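Local coordinates for lactate racemase apoprotein (Thermoanaerobacterium thermosaccharolyticum, PDB 2YJG) that catalyses the interconversion of the D- and L-isomers of lactate with the help of a nickel-pincer nucleotide cofactor, which the apoprotein lacks, at residues I68-H73 with I101-G106; T105-G110 with D134-E139; K152-K157 with I190-C195; C195-H200 with T353-W358. All coordinates share one frame; numbering follows the deposited sequence.

Contact 1 (I68-H73 with I101-G106); sequences IITSDH and ILIATG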
loop_
_atom_site.group_PDB
_atom_site.type_symbol
_atom_site.label_atom_id
_atom_site.label_comp_id
_atom_site.label_asym_id
_atom_site.label_seq_id
_atom_site.Cartn_x
_atom_site.Cartn_y
_atom_site.Cartn_z
ATOM N N ILE A 68 12.376 -11.545 -6.139
ATOM C CA ILE A 68 12.613 -10.661 -7.286
ATOM C C ILE A 68 13.075 -9.303 -6.765
ATOM O O ILE A 68 12.324 -8.656 -6.002
ATOM C CB ILE A 68 11.366 -10.350 -8.037
ATOM C CG1 ILE A 68 10.648 -11.635 -8.506
ATOM C CG2 ILE A 68 11.649 -9.442 -9.267
ATOM C CD1 ILE A 68 9.228 -11.372 -9.064
ATOM N N ILE A 69 14.236 -8.847 -7.238
ATOM C CA ILE A 69 14.731 -7.527 -6.862
ATOM C C ILE A 69 14.163 -6.550 -7.880
ATOM O O ILE A 69 14.203 -6.820 -9.103
ATOM C CB ILE A 69 16.246 -7.410 -6.856
ATOM C CG1 ILE A 69 16.882 -8.400 -5.850
ATOM C CG2 ILE A 69 16.626 -5.988 -6.429
ATOM C CD1 ILE A 69 18.434 -8.505 -5.918
ATOM N N THR A 70 13.581 -5.453 -7.384
ATOM C CA THR A 70 13.064 -4.407 -8.223
ATOM C C THR A 70 13.674 -3.085 -7.811
ATOM O O THR A 70 14.202 -2.944 -6.690
ATOM C CB THR A 70 11.529 -4.338 -8.143
ATOM O OG1 THR A 70 11.003 -3.564 -9.247
ATOM C CG2 THR A 70 11.078 -3.702 -6.855
ATOM N N SER A 71 13.595 -2.109 -8.711
ATOM C CA SER A 71 14.082 -0.781 -8.446
ATOM C C SER A 71 13.154 0.077 -7.572
ATOM O O SER A 71 11.974 -0.176 -7.394
ATOM C CB SER A 71 14.403 -0.046 -9.741
ATOM O OG SER A 71 15.497 -0.659 -10.422
ATOM N N ASP A 72 13.703 1.149 -7.050
ATOM C CA ASP A 72 12.958 1.979 -6.139
ATOM C C ASP A 72 12.157 3.080 -6.800
ATOM O O ASP A 72 12.210 3.227 -7.981
ATOM C CB ASP A 72 13.794 2.460 -4.945
ATOM C CG ASP A 72 14.808 3.571 -5.274
ATOM O OD1 ASP A 72 14.888 4.060 -6.372
ATOM O OD2 ASP A 72 15.539 3.937 -4.372
ATOM N N HIS A 73 11.351 3.768 -5.988
ATOM C CA HIS A 73 10.534 4.930 -6.387
ATOM C C HIS A 73 11.306 6.016 -7.148
ATOM O O HIS A 73 10.690 6.780 -7.897
ATOM C CB HIS A 73 9.872 5.585 -5.132
ATOM C CG HIS A 73 10.875 6.062 -4.121
ATOM N ND1 HIS A 73 11.717 5.201 -3.446
ATOM C CD2 HIS A 73 11.201 7.306 -3.698
ATOM C CE1 HIS A 73 12.523 5.891 -2.658
ATOM N NE2 HIS A 73 12.240 7.174 -2.804
ATOM N N ILE A 101 9.197 -9.559 -3.226
ATOM C CA ILE A 101 9.692 -8.530 -4.109
ATOM C C ILE A 101 10.477 -7.603 -3.214
ATOM O O ILE A 101 9.912 -6.944 -2.369
ATOM C CB ILE A 101 8.523 -7.857 -4.871
ATOM C CG1 ILE A 101 7.784 -8.911 -5.713
ATOM C CG2 ILE A 101 9.008 -6.807 -5.812
ATOM C CD1 ILE A 101 6.420 -8.474 -6.207
ATOM N N LEU A 102 11.769 -7.542 -3.442
ATOM C CA LEU A 102 12.707 -6.786 -2.609
ATOM C C LEU A 102 13.065 -5.527 -3.364
ATOM O O LEU A 102 13.622 -5.619 -4.453
ATOM C CB LEU A 102 13.978 -7.616 -2.423
ATOM C CG LEU A 102 15.126 -7.018 -1.580
ATOM C CD1 LEU A 102 14.658 -6.417 -0.194
ATOM C CD2 LEU A 102 16.212 -8.022 -1.452
ATOM N N ILE A 103 12.777 -4.361 -2.777
ATOM C CA ILE A 103 13.014 -3.055 -3.426
ATOM C C ILE A 103 14.471 -2.641 -3.166
ATOM O O ILE A 103 14.880 -2.517 -2.006
ATOM C CB ILE A 103 12.076 -1.975 -2.875
ATOM C CG1 ILE A 103 10.617 -2.373 -3.022
ATOM C CG2 ILE A 103 12.324 -0.600 -3.535
ATOM C CD1 ILE A 103 10.188 -2.517 -4.423
ATOM N N ALA A 104 15.234 -2.441 -4.236
ATOM C CA ALA A 104 16.673 -2.128 -4.173
ATOM C C ALA A 104 16.821 -0.643 -4.008
ATOM O O ALA A 104 16.902 0.086 -4.987
ATOM C CB ALA A 104 17.367 -2.561 -5.509
ATOM N N THR A 105 16.908 -0.189 -2.772
ATOM C CA THR A 105 16.983 1.237 -2.457
ATOM C C THR A 105 18.383 1.769 -2.481
ATOM O O THR A 105 18.569 2.985 -2.453
ATOM C CB THR A 105 16.455 1.441 -1.025
ATOM O OG1 THR A 105 17.173 0.521 -0.190
ATOM C CG2 THR A 105 14.959 1.082 -0.944
ATOM N N GLY A 106 19.361 0.863 -2.608
ATOM C CA GLY A 106 20.783 1.190 -2.461
ATOM C C GLY A 106 20.992 1.962 -1.176
ATOM O O GLY A 106 20.619 1.520 -0.105
#

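Contact 2 (T105-G110 with D134-E139); sequences TGFHRG and DSRNSE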
loop_
_atom_site.group_PDB
_atom_site.type_symbol
_atom_site.label_atom_id
_atom_site.label_comp_id
_atom_site.label_asym_id
_atom_site.label_seq_id
_atom_site.Cartn_x
_atom_site.Cartn_y
_atom_site.Cartn_z
ATOM N N THR A 105 16.908 -0.189 -2.772
ATOM C CA THR A 105 16.983 1.237 -2.457
ATOM C C THR A 105 18.383 1.769 -2.481
ATOM O O THR A 105 18.569 2.985 -2.453
ATOM C CB THR A 105 16.455 1.441 -1.025
ATOM O OG1 THR A 105 17.173 0.521 -0.190
ATOM C CG2 THR A 105 14.959 1.082 -0.944
ATOM N N GLY A 106 19.361 0.863 -2.608
ATOM C CA GLY A 106 20.783 1.190 -2.461
ATOM C C GLY A 106 20.992 1.962 -1.176
ATOM O O GLY A 106 20.619 1.520 -0.105
ATOM N N PHE A 107 21.541 3.153 -1.356
ATOM C CA PHE A 107 21.911 4.095 -0.334
ATOM C C PHE A 107 20.696 4.880 0.141
ATOM O O PHE A 107 20.738 5.507 1.184
ATOM C CB PHE A 107 22.925 5.067 -1.022
ATOM C CG PHE A 107 23.575 6.046 -0.107
ATOM C CD1 PHE A 107 24.612 5.650 0.727
ATOM C CD2 PHE A 107 23.196 7.379 -0.117
ATOM C CE1 PHE A 107 25.244 6.563 1.570
ATOM C CE2 PHE A 107 23.819 8.324 0.741
ATOM C CZ PHE A 107 24.841 7.917 1.578
ATOM N N HIS A 108 19.609 4.875 -0.633
ATOM C CA HIS A 108 18.530 5.806 -0.396
ATOM C C HIS A 108 17.713 5.456 0.851
ATOM O O HIS A 108 17.720 4.319 1.370
ATOM C CB HIS A 108 17.538 5.905 -1.585
ATOM C CG HIS A 108 18.172 6.192 -2.907
ATOM N ND1 HIS A 108 17.686 5.658 -4.084
ATOM C CD2 HIS A 108 19.251 6.935 -3.247
ATOM C CE1 HIS A 108 18.458 6.038 -5.086
ATOM N NE2 HIS A 108 19.403 6.830 -4.609
ATOM N N ARG A 109 16.969 6.447 1.296
ATOM C CA ARG A 109 15.980 6.219 2.321
ATOM C C ARG A 109 14.881 5.305 1.757
ATOM O O ARG A 109 14.597 5.306 0.555
ATOM C CB ARG A 109 15.375 7.535 2.764
ATOM C CG ARG A 109 14.857 8.338 1.604
ATOM C CD ARG A 109 13.441 8.775 1.807
ATOM N NE ARG A 109 12.963 9.399 0.567
ATOM C CZ ARG A 109 12.030 8.906 -0.243
ATOM N NH1 ARG A 109 11.399 7.765 0.042
ATOM N NH2 ARG A 109 11.715 9.592 -1.334
ATOM N N GLY A 110 14.269 4.542 2.641
ATOM C CA GLY A 110 13.239 3.607 2.254
ATOM C C GLY A 110 12.077 4.220 1.505
ATOM O O GLY A 110 11.665 5.328 1.785
ATOM N N ASP A 134 17.045 -2.024 3.432
ATOM C CA ASP A 134 17.611 -0.942 4.271
ATOM C C ASP A 134 19.117 -1.223 4.416
ATOM O O ASP A 134 19.567 -2.173 5.083
ATOM C CB ASP A 134 16.896 -0.883 5.610
ATOM C CG ASP A 134 17.451 0.156 6.541
ATOM O OD1 ASP A 134 18.334 0.997 6.145
ATOM O OD2 ASP A 134 16.975 0.092 7.712
ATOM N N SER A 135 19.865 -0.411 3.685
ATOM C CA SER A 135 21.316 -0.563 3.603
ATOM C C SER A 135 21.955 -0.229 4.962
ATOM O O SER A 135 23.104 -0.583 5.190
ATOM C CB SER A 135 21.904 0.342 2.544
ATOM O OG SER A 135 21.749 1.717 2.875
ATOM N N ARG A 136 21.203 0.447 5.830
ATOM C CA ARG A 136 21.729 0.866 7.127
ATOM C C ARG A 136 21.398 -0.085 8.292
ATOM O O ARG A 136 21.860 0.149 9.424
ATOM C CB ARG A 136 21.280 2.278 7.425
ATOM C CG ARG A 136 21.869 3.279 6.472
ATOM C CD ARG A 136 21.323 4.676 6.626
ATOM N NE ARG A 136 21.891 5.563 5.603
ATOM C CZ ARG A 136 21.497 5.609 4.333
ATOM N NH1 ARG A 136 20.512 4.840 3.905
ATOM N NH2 ARG A 136 22.102 6.433 3.484
ATOM N N ASN A 137 20.660 -1.163 8.017
ATOM C CA ASN A 137 20.336 -2.171 9.025
ATOM C C ASN A 137 21.204 -3.409 8.924
ATOM O O ASN A 137 20.889 -4.340 8.204
ATOM C CB ASN A 137 18.848 -2.586 8.979
ATOM C CG ASN A 137 18.442 -3.487 10.169
ATOM O OD1 ASN A 137 19.230 -3.736 11.079
ATOM N ND2 ASN A 137 17.219 -3.998 10.130
ATOM N N SER A 138 22.271 -3.424 9.713
ATOM C CA SER A 138 23.277 -4.472 9.661
ATOM C C SER A 138 22.740 -5.850 9.963
ATOM O O SER A 138 23.260 -6.831 9.445
ATOM C CB SER A 138 24.395 -4.145 10.644
ATOM O OG SER A 138 24.586 -2.736 10.675
ATOM N N GLU A 139 21.695 -5.915 10.785
ATOM C CA GLU A 139 21.073 -7.166 11.196
ATOM C C GLU A 139 20.451 -7.891 10.017
ATOM O O GLU A 139 20.396 -9.144 9.991
ATOM C CB GLU A 139 19.987 -6.889 12.250
ATOM C CG GLU A 139 19.373 -8.140 12.935
ATOM C CD GLU A 139 18.098 -7.803 13.738
ATOM O OE1 GLU A 139 17.943 -6.626 14.175
ATOM O OE2 GLU A 139 17.249 -8.703 13.903
HETATM O O HOH W 1 19.089 1.895 2.167
#

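Contact 3 (K152-K157 with I190-C195); sequences KLEINK and IASVQC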
loop_
_atom_site.group_PDB
_atom_site.type_symbol
_atom_site.label_atom_id
_atom_site.label_comp_id
_atom_site.label_asym_id
_atom_site.label_seq_id
_atom_site.Cartn_x
_atom_site.Cartn_y
_atom_site.Cartn_z
ATOM N N LYS A 152 35.132 -6.297 1.416
ATOM C CA LYS A 152 34.029 -7.160 1.842
ATOM C C LYS A 152 32.759 -6.869 1.010
ATOM O O LYS A 152 32.580 -5.738 0.513
ATOM C CB LYS A 152 33.693 -6.897 3.301
ATOM C CG LYS A 152 34.578 -7.599 4.288
ATOM C CD LYS A 152 34.204 -7.182 5.725
ATOM C CE LYS A 152 35.347 -7.453 6.670
ATOM N NZ LYS A 152 35.901 -8.768 6.331
ATOM N N LEU A 153 31.908 -7.878 0.894
ATOM C CA LEU A 153 30.631 -7.782 0.200
ATOM C C LEU A 153 29.515 -8.210 1.169
ATOM O O LEU A 153 29.495 -9.356 1.634
ATOM C CB LEU A 153 30.656 -8.688 -1.033
ATOM C CG LEU A 153 29.340 -8.830 -1.808
ATOM C CD1 LEU A 153 28.934 -7.399 -2.190
ATOM C CD2 LEU A 153 29.453 -9.744 -3.007
ATOM N N GLU A 154 28.637 -7.281 1.523
ATOM C CA GLU A 154 27.522 -7.564 2.437
ATOM C C GLU A 154 26.263 -7.242 1.685
ATOM O O GLU A 154 26.143 -6.123 1.167
ATOM C CB GLU A 154 27.630 -6.690 3.687
ATOM C CG GLU A 154 29.053 -6.829 4.304
ATOM C CD GLU A 154 29.442 -5.768 5.297
ATOM O OE1 GLU A 154 28.976 -4.611 5.208
ATOM O OE2 GLU A 154 30.268 -6.117 6.188
ATOM N N ILE A 155 25.358 -8.208 1.571
ATOM C CA ILE A 155 24.065 -7.940 0.924
ATOM C C ILE A 155 22.855 -8.342 1.794
ATOM O O ILE A 155 23.007 -9.056 2.788
ATOM C CB ILE A 155 24.000 -8.472 -0.484
ATOM C CG1 ILE A 155 24.112 -10.006 -0.564
ATOM C CG2 ILE A 155 25.149 -7.855 -1.349
ATOM C CD1 ILE A 155 23.619 -10.583 -1.854
ATOM N N ASN A 156 21.675 -7.860 1.422
ATOM C CA ASN A 156 20.427 -8.231 2.118
ATOM C C ASN A 156 20.260 -9.760 2.254
ATOM O O ASN A 156 20.330 -10.528 1.250
ATOM C CB ASN A 156 19.241 -7.652 1.356
ATOM C CG ASN A 156 17.983 -7.530 2.181
ATOM O OD1 ASN A 156 17.381 -8.536 2.595
ATOM N ND2 ASN A 156 17.542 -6.299 2.379
ATOM N N LYS A 157 20.026 -10.178 3.502
ATOM C CA LYS A 157 19.858 -11.601 3.853
ATOM C C LYS A 157 18.758 -12.339 3.090
ATOM O O LYS A 157 18.878 -13.504 2.782
ATOM C CB LYS A 157 19.544 -11.734 5.365
ATOM C CG LYS A 157 20.376 -12.853 6.027
ATOM C CD LYS A 157 20.420 -12.774 7.589
ATOM C CE LYS A 157 19.035 -12.553 8.220
ATOM N NZ LYS A 157 19.062 -12.533 9.755
ATOM N N ILE A 190 21.086 -3.720 -3.287
ATOM C CA ILE A 190 20.703 -4.413 -2.022
ATOM C C ILE A 190 21.926 -4.638 -1.123
ATOM O O ILE A 190 21.959 -5.571 -0.386
ATOM C CB ILE A 190 19.933 -5.728 -2.272
ATOM C CG1 ILE A 190 20.781 -6.807 -3.042
ATOM C CG2 ILE A 190 18.595 -5.418 -2.936
ATOM C CD1 ILE A 190 20.175 -8.229 -2.926
ATOM N N ALA A 191 22.917 -3.763 -1.223
ATOM C CA ALA A 191 24.183 -3.861 -0.469
ATOM C C ALA A 191 24.167 -2.973 0.736
ATOM O O ALA A 191 23.308 -2.082 0.879
ATOM C CB ALA A 191 25.373 -3.424 -1.339
ATOM N N SER A 192 25.135 -3.208 1.612
ATOM C CA SER A 192 25.302 -2.367 2.828
ATOM C C SER A 192 25.805 -0.992 2.484
ATOM O O SER A 192 26.515 -0.827 1.471
ATOM C CB SER A 192 26.292 -3.023 3.788
ATOM O OG SER A 192 27.597 -3.023 3.264
ATOM N N VAL A 193 25.466 0.013 3.309
ATOM C CA VAL A 193 25.882 1.403 2.988
ATOM C C VAL A 193 27.427 1.440 2.811
ATOM O O VAL A 193 27.930 2.119 1.943
ATOM C CB VAL A 193 25.412 2.475 3.999
ATOM C CG1 VAL A 193 25.923 3.856 3.607
ATOM C CG2 VAL A 193 23.899 2.523 4.110
ATOM N N GLN A 194 28.157 0.694 3.628
ATOM C CA GLN A 194 29.628 0.705 3.559
ATOM C C GLN A 194 30.115 0.149 2.249
ATOM O O GLN A 194 31.021 0.695 1.637
ATOM C CB GLN A 194 30.216 -0.088 4.738
ATOM C CG GLN A 194 31.747 -0.036 4.892
ATOM C CD GLN A 194 32.296 -0.646 6.258
ATOM O OE1 GLN A 194 31.578 -0.745 7.269
ATOM N NE2 GLN A 194 33.586 -1.025 6.259
ATOM N N CYS A 195 29.507 -0.938 1.778
ATOM C CA CYS A 195 29.901 -1.495 0.515
ATOM C C CYS A 195 29.587 -0.527 -0.611
ATOM O O CYS A 195 30.354 -0.401 -1.548
ATOM C CB CYS A 195 29.208 -2.827 0.256
ATOM S SG CYS A 195 29.754 -4.195 1.349
HETATM O O HOH W 2 28.874 -2.746 6.958
#

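Contact 4 (C195-H200 with T353-W358); sequences CILANH and TLPDQW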
loop_
_atom_site.group_PDB
_atom_site.type_symbol
_atom_site.label_atom_id
_atom_site.label_comp_id
_atom_site.label_asym_id
_atom_site.label_seq_id
_atom_site.Cartn_x
_atom_site.Cartn_y
_atom_site.Cartn_z
ATOM N N CYS A 195 29.507 -0.938 1.778
ATOM C CA CYS A 195 29.901 -1.495 0.515
ATOM C C CYS A 195 29.587 -0.527 -0.611
ATOM O O CYS A 195 30.354 -0.401 -1.548
ATOM C CB CYS A 195 29.208 -2.827 0.256
ATOM S SG CYS A 195 29.754 -4.195 1.349
ATOM N N ILE A 196 28.462 0.168 -0.511
ATOM C CA ILE A 196 28.069 1.109 -1.549
ATOM C C ILE A 196 29.085 2.231 -1.631
ATOM O O ILE A 196 29.576 2.573 -2.693
ATOM C CB ILE A 196 26.641 1.645 -1.308
ATOM C CG1 ILE A 196 25.625 0.477 -1.419
ATOM C CG2 ILE A 196 26.325 2.700 -2.302
ATOM C CD1 ILE A 196 24.133 0.809 -1.024
ATOM N N LEU A 197 29.406 2.822 -0.500
ATOM C CA LEU A 197 30.349 3.932 -0.498
ATOM C C LEU A 197 31.697 3.455 -1.036
ATOM O O LEU A 197 32.321 4.154 -1.850
ATOM C CB LEU A 197 30.453 4.492 0.935
ATOM C CG LEU A 197 29.265 5.264 1.421
ATOM C CD1 LEU A 197 29.289 5.672 2.903
ATOM C CD2 LEU A 197 29.078 6.575 0.629
ATOM N N ALA A 198 32.149 2.273 -0.673
ATOM C CA ALA A 198 33.469 1.742 -1.138
ATOM C C ALA A 198 33.493 1.578 -2.654
ATOM O O ALA A 198 34.514 1.792 -3.294
ATOM C CB ALA A 198 33.822 0.386 -0.469
ATOM N N ASN A 199 32.334 1.252 -3.227
ATOM C CA ASN A 199 32.170 1.072 -4.655
ATOM C C ASN A 199 32.216 2.448 -5.395
ATOM O O ASN A 199 32.271 2.493 -6.632
ATOM C CB ASN A 199 30.902 0.253 -4.930
ATOM C CG ASN A 199 30.777 -0.210 -6.374
ATOM O OD1 ASN A 199 29.797 0.152 -7.029
ATOM N ND2 ASN A 199 31.755 -0.966 -6.878
ATOM N N HIS A 200 32.260 3.559 -4.657
ATOM C CA HIS A 200 32.390 4.890 -5.251
ATOM C C HIS A 200 33.746 5.541 -4.855
ATOM O O HIS A 200 33.916 6.777 -4.998
ATOM C CB HIS A 200 31.254 5.790 -4.794
ATOM C CG HIS A 200 29.897 5.353 -5.232
ATOM N ND1 HIS A 200 29.183 6.003 -6.227
ATOM C CD2 HIS A 200 29.080 4.393 -4.757
ATOM C CE1 HIS A 200 27.990 5.445 -6.350
ATOM N NE2 HIS A 200 27.912 4.445 -5.497
ATOM N N THR A 353 35.354 6.742 1.828
ATOM C CA THR A 353 34.490 7.438 0.855
ATOM C C THR A 353 33.261 8.005 1.563
ATOM O O THR A 353 32.538 7.318 2.231
ATOM C CB THR A 353 34.052 6.473 -0.252
ATOM O OG1 THR A 353 35.189 5.764 -0.782
ATOM C CG2 THR A 353 33.330 7.271 -1.333
ATOM N N LEU A 354 33.011 9.287 1.401
ATOM C CA LEU A 354 31.849 9.946 1.969
ATOM C C LEU A 354 30.774 10.270 0.949
ATOM O O LEU A 354 31.052 10.512 -0.269
ATOM C CB LEU A 354 32.296 11.216 2.656
ATOM C CG LEU A 354 33.205 10.964 3.879
ATOM C CD1 LEU A 354 33.853 12.212 4.315
ATOM C CD2 LEU A 354 32.340 10.328 4.992
ATOM N N PRO A 355 29.531 10.330 1.411
ATOM C CA PRO A 355 28.455 10.661 0.455
ATOM C C PRO A 355 28.754 11.957 -0.325
ATOM O O PRO A 355 29.314 12.905 0.206
ATOM C CB PRO A 355 27.207 10.821 1.377
ATOM C CG PRO A 355 27.558 9.800 2.539
ATOM C CD PRO A 355 28.992 10.169 2.790
ATOM N N ASP A 356 28.443 11.916 -1.618
ATOM C CA ASP A 356 28.610 13.005 -2.582
ATOM C C ASP A 356 30.054 13.131 -3.156
ATOM O O ASP A 356 30.235 13.844 -4.153
ATOM C CB ASP A 356 28.238 14.388 -2.001
ATOM C CG ASP A 356 26.744 14.590 -1.706
ATOM O OD1 ASP A 356 25.885 13.647 -1.867
ATOM O OD2 ASP A 356 26.439 15.764 -1.296
ATOM N N GLN A 357 31.058 12.475 -2.562
ATOM C CA GLN A 357 32.432 12.820 -2.902
ATOM C C GLN A 357 32.746 12.525 -4.386
ATOM O O GLN A 357 33.494 13.261 -5.030
ATOM C CB GLN A 357 33.426 12.136 -1.947
ATOM C CG GLN A 357 33.824 10.764 -2.245
ATOM C CD GLN A 357 35.102 10.336 -1.457
ATOM O OE1 GLN A 357 35.212 10.597 -0.235
ATOM N NE2 GLN A 357 36.020 9.643 -2.140
ATOM N N TRP A 358 32.178 11.447 -4.903
ATOM C CA TRP A 358 32.477 11.003 -6.252
ATOM C C TRP A 358 31.965 12.020 -7.315
ATOM O O TRP A 358 32.541 12.176 -8.389
ATOM C CB TRP A 358 31.911 9.611 -6.462
ATOM C CG TRP A 358 30.457 9.462 -6.159
ATOM C CD1 TRP A 358 29.426 9.630 -7.011
ATOM C CD2 TRP A 358 29.889 9.126 -4.894
ATOM N NE1 TRP A 358 28.225 9.420 -6.370
ATOM C CE2 TRP A 358 28.495 9.107 -5.057
ATOM C CE3 TRP A 358 30.422 8.869 -3.644
ATOM C CZ2 TRP A 358 27.613 8.818 -3.997
ATOM C CZ3 TRP A 358 29.580 8.521 -2.627
ATOM C CH2 TRP A 358 28.182 8.488 -2.798
HETATM O O HOH W 3 35.155 9.207 -4.836
#

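Contact 1 (I68-H73 with I101-G106)
In Ile69 a chi1 of -60° sets CG1 beside the backbone N and leaves CG2 opposite that nitrogen, turned to the neighbouring strand, where it meets CB of Ala104 at 3.6 Å. Asp72 is turned differently. Its CG sits between the backbone N and the carbonyl carbon (chi1 74°), and the carboxylate lies beside the loop that follows strand 99-104, with OD2 3.6 Å from CA of Thr105. The two segments end the parallel strands of a beta-alpha-beta unit, strand 66-71, helix 79-91 and strand 99-104, in the central sheet of the N-terminal domain.

Three backbone bonds join the strands. Leu102 N donates to Ile68 O, Thr70 N to Leu102 O, and Ala104 N to Thr70 O. The last is the straightest, with an N-H...O angle of 168°. Ile69 and Leu102 lie on the sheet face that also meets Ile190. Ile68, Thr70, Ile101 and Ile103 lie on the other, where helix 79-91 packs on Ile68. The Thr70 hydroxyl is bonded to Glu168.

Toward their C-terminal ends the chains separate, from 4.8 Å between CA of Ile68 and CA of Ile101 to 5.5 Å between CA of Asp72 and CA of Thr105. Asp72 and His73 lie at this end and probably bind the cofactor, as in related enzymes. Asp72 is bonded to Thr74 through OD1 and to the probable catalytic His108 through OD2. CB of Asp72 packs 3.7 Å from CG2 of Ile103.

Contact 2 (T105-G110 with D134-E139)
The Phe107 ring carries the guanidinium of Arg136 over one face. NH2 stands 3.5 Å above the plane of the Phe107 ring, over its centre, and CZ of Arg136 lies 8° off the ring normal. This is a cation-pi contact, although the two flat groups are inclined at 63° and do not stack. At its edge the guanidinium meets Phe107 O in plane. NH1 and NH2 of Arg136 both donate end-on to this one oxygen, each at 2.8 Å. The NH2 bond lies in the carbonyl plane, and the NH1 bond comes from above it. One arginine thus grips both the ring and the backbone of the same residue. An extended chain from CG to NE carries its guanidinium there.

Phe107 belongs to a type II' beta turn from Thr105 to His108. The facing loop makes a type I turn from Asp134 to Asn137. Within it Asp134 OD1 accepts from Arg136 N, an Asx turn. A water joins the turns, donating to Gly106 O and His108 O and accepting from Ser135 N at 2.9 Å. CB of Ser135 also lies 3.2 Å from Gly106 O.

The CB of His108, the probable proton donor or acceptor, points away from the facing loop; the imidazole has its partner in Asp72. The two loops follow the parallel strands 99-104 and 129-132. One leads to helix 113-120 and the other to strand 141-146. Helix 193-198 packs against both, with Val193 touching Phe107, Ser135 and Arg136.

Contact 3 (K152-K157 with I190-C195)
Glu154 lies across Ser192, its CB 3.7 Å from the Ser192 OG and its carboxylate reaching the same hydroxyl. Ser192 OG donates to Glu154 OE1 at 2.9 Å and uses the anti lone pair, the one away from the other carboxylate oxygen. A water also donates to OE1, so at least two donors hold this oxygen. The Glu154 chain is extended beyond CG, which brings OE1 to the Ser192 hydroxyl.

The same hydroxyl oxygen accepts from Cys195 N at 3.2 Å. Ser192 is therefore the N-cap of helix 193-198, and the glutamate is tied to the cap from the strand side. The Ser192 OG sits between the backbone N and the carbonyl carbon (chi1 68°), within reach of both partners. In the first turn of the helix, Cys195 SG accepts a weak bond from Glu154 N at 3.3 Å.

The loop before the helix runs along strand 152-156, one strand of a two-stranded antiparallel sheet with 141-146. A single bridge pairs Ile155 with Ala191. Its bonds run from Ser192 N to Glu154 O and from Asn156 N to Ile190 O, the latter at 2.9 Å. Asn156 caps helix 157-161 through OD1, which accepts from Leu158 N, and its ND2 is bonded to His133. CB of Asn156 lies 4.2 Å from CB of Ile190, whose side chain also packs on Leu102 and Ala104 of the central sheet.

Contact 4 (C195-H200 with T353-W358)
The contact joins helix 193-198 and the residues after it, in the N-terminal domain, to the turn and first residues of helix 357-369 in the C-terminal domain. His200 and Trp358 meet here. Their rings are oblique, with planes at 37° and 4.1 Å between the centroids of the His200 ring and the six-membered ring of Trp358. The imidazole lies over one face of the indole. On the opposite face Asp356 N stands near the rim of the indole. CB of His200 adds to the overlap, 3.4 Å from CE3 of Trp358. The tryptophan CG sits between its backbone N and carbonyl carbon (chi1 54°), and this presents the flat of the indole to the histidine.

Leu197 reaches the same indole at its edge, with CD2 3.8 Å from CZ3 of Trp358. That methyl also touches the ring of Pro355, at 4.0 Å from CG. Thr353 packs against the backbone of Leu197, its CB 3.3 Å from Leu197 O. A water bridges the segments, donating to His200 O at 2.7 Å and accepting from Gln357 NE2. Gln357 OE1 in turn accepts from Leu354 N, across the type II turn from Leu354 to Gln357.

Phe176 meets both aromatic rings. The nearest side-chain atoms of His174 and Lys184 are each about 6 Å from those of His200. His200 probably binds the cofactor nickel, as in related enzymes, and the contact is consistent with one wall of an active site between two domains.

Contacts 1 and 3 are the buried ones; contacts 2 and 4 are only partly buried. Contact 1 lies in the central sheet and rests on regular backbone bonds. Contact 3 has a single bridge and depends more on a capped helix and polar side chains. Contact 2 joins loops beyond the sheet through an arginine and a water, and contact 4 joins two domains mainly by aromatic and apolar packing. Contacts 1 and 2 share Thr105 and Gly106, and Asp72 of one bonds His108 of the other. Contacts 3 and 4 share Cys195 and helix 193-198. Ile190 links contact 3 to contact 1, while Phe107 touches Pro355 and Leu197 of contact 4.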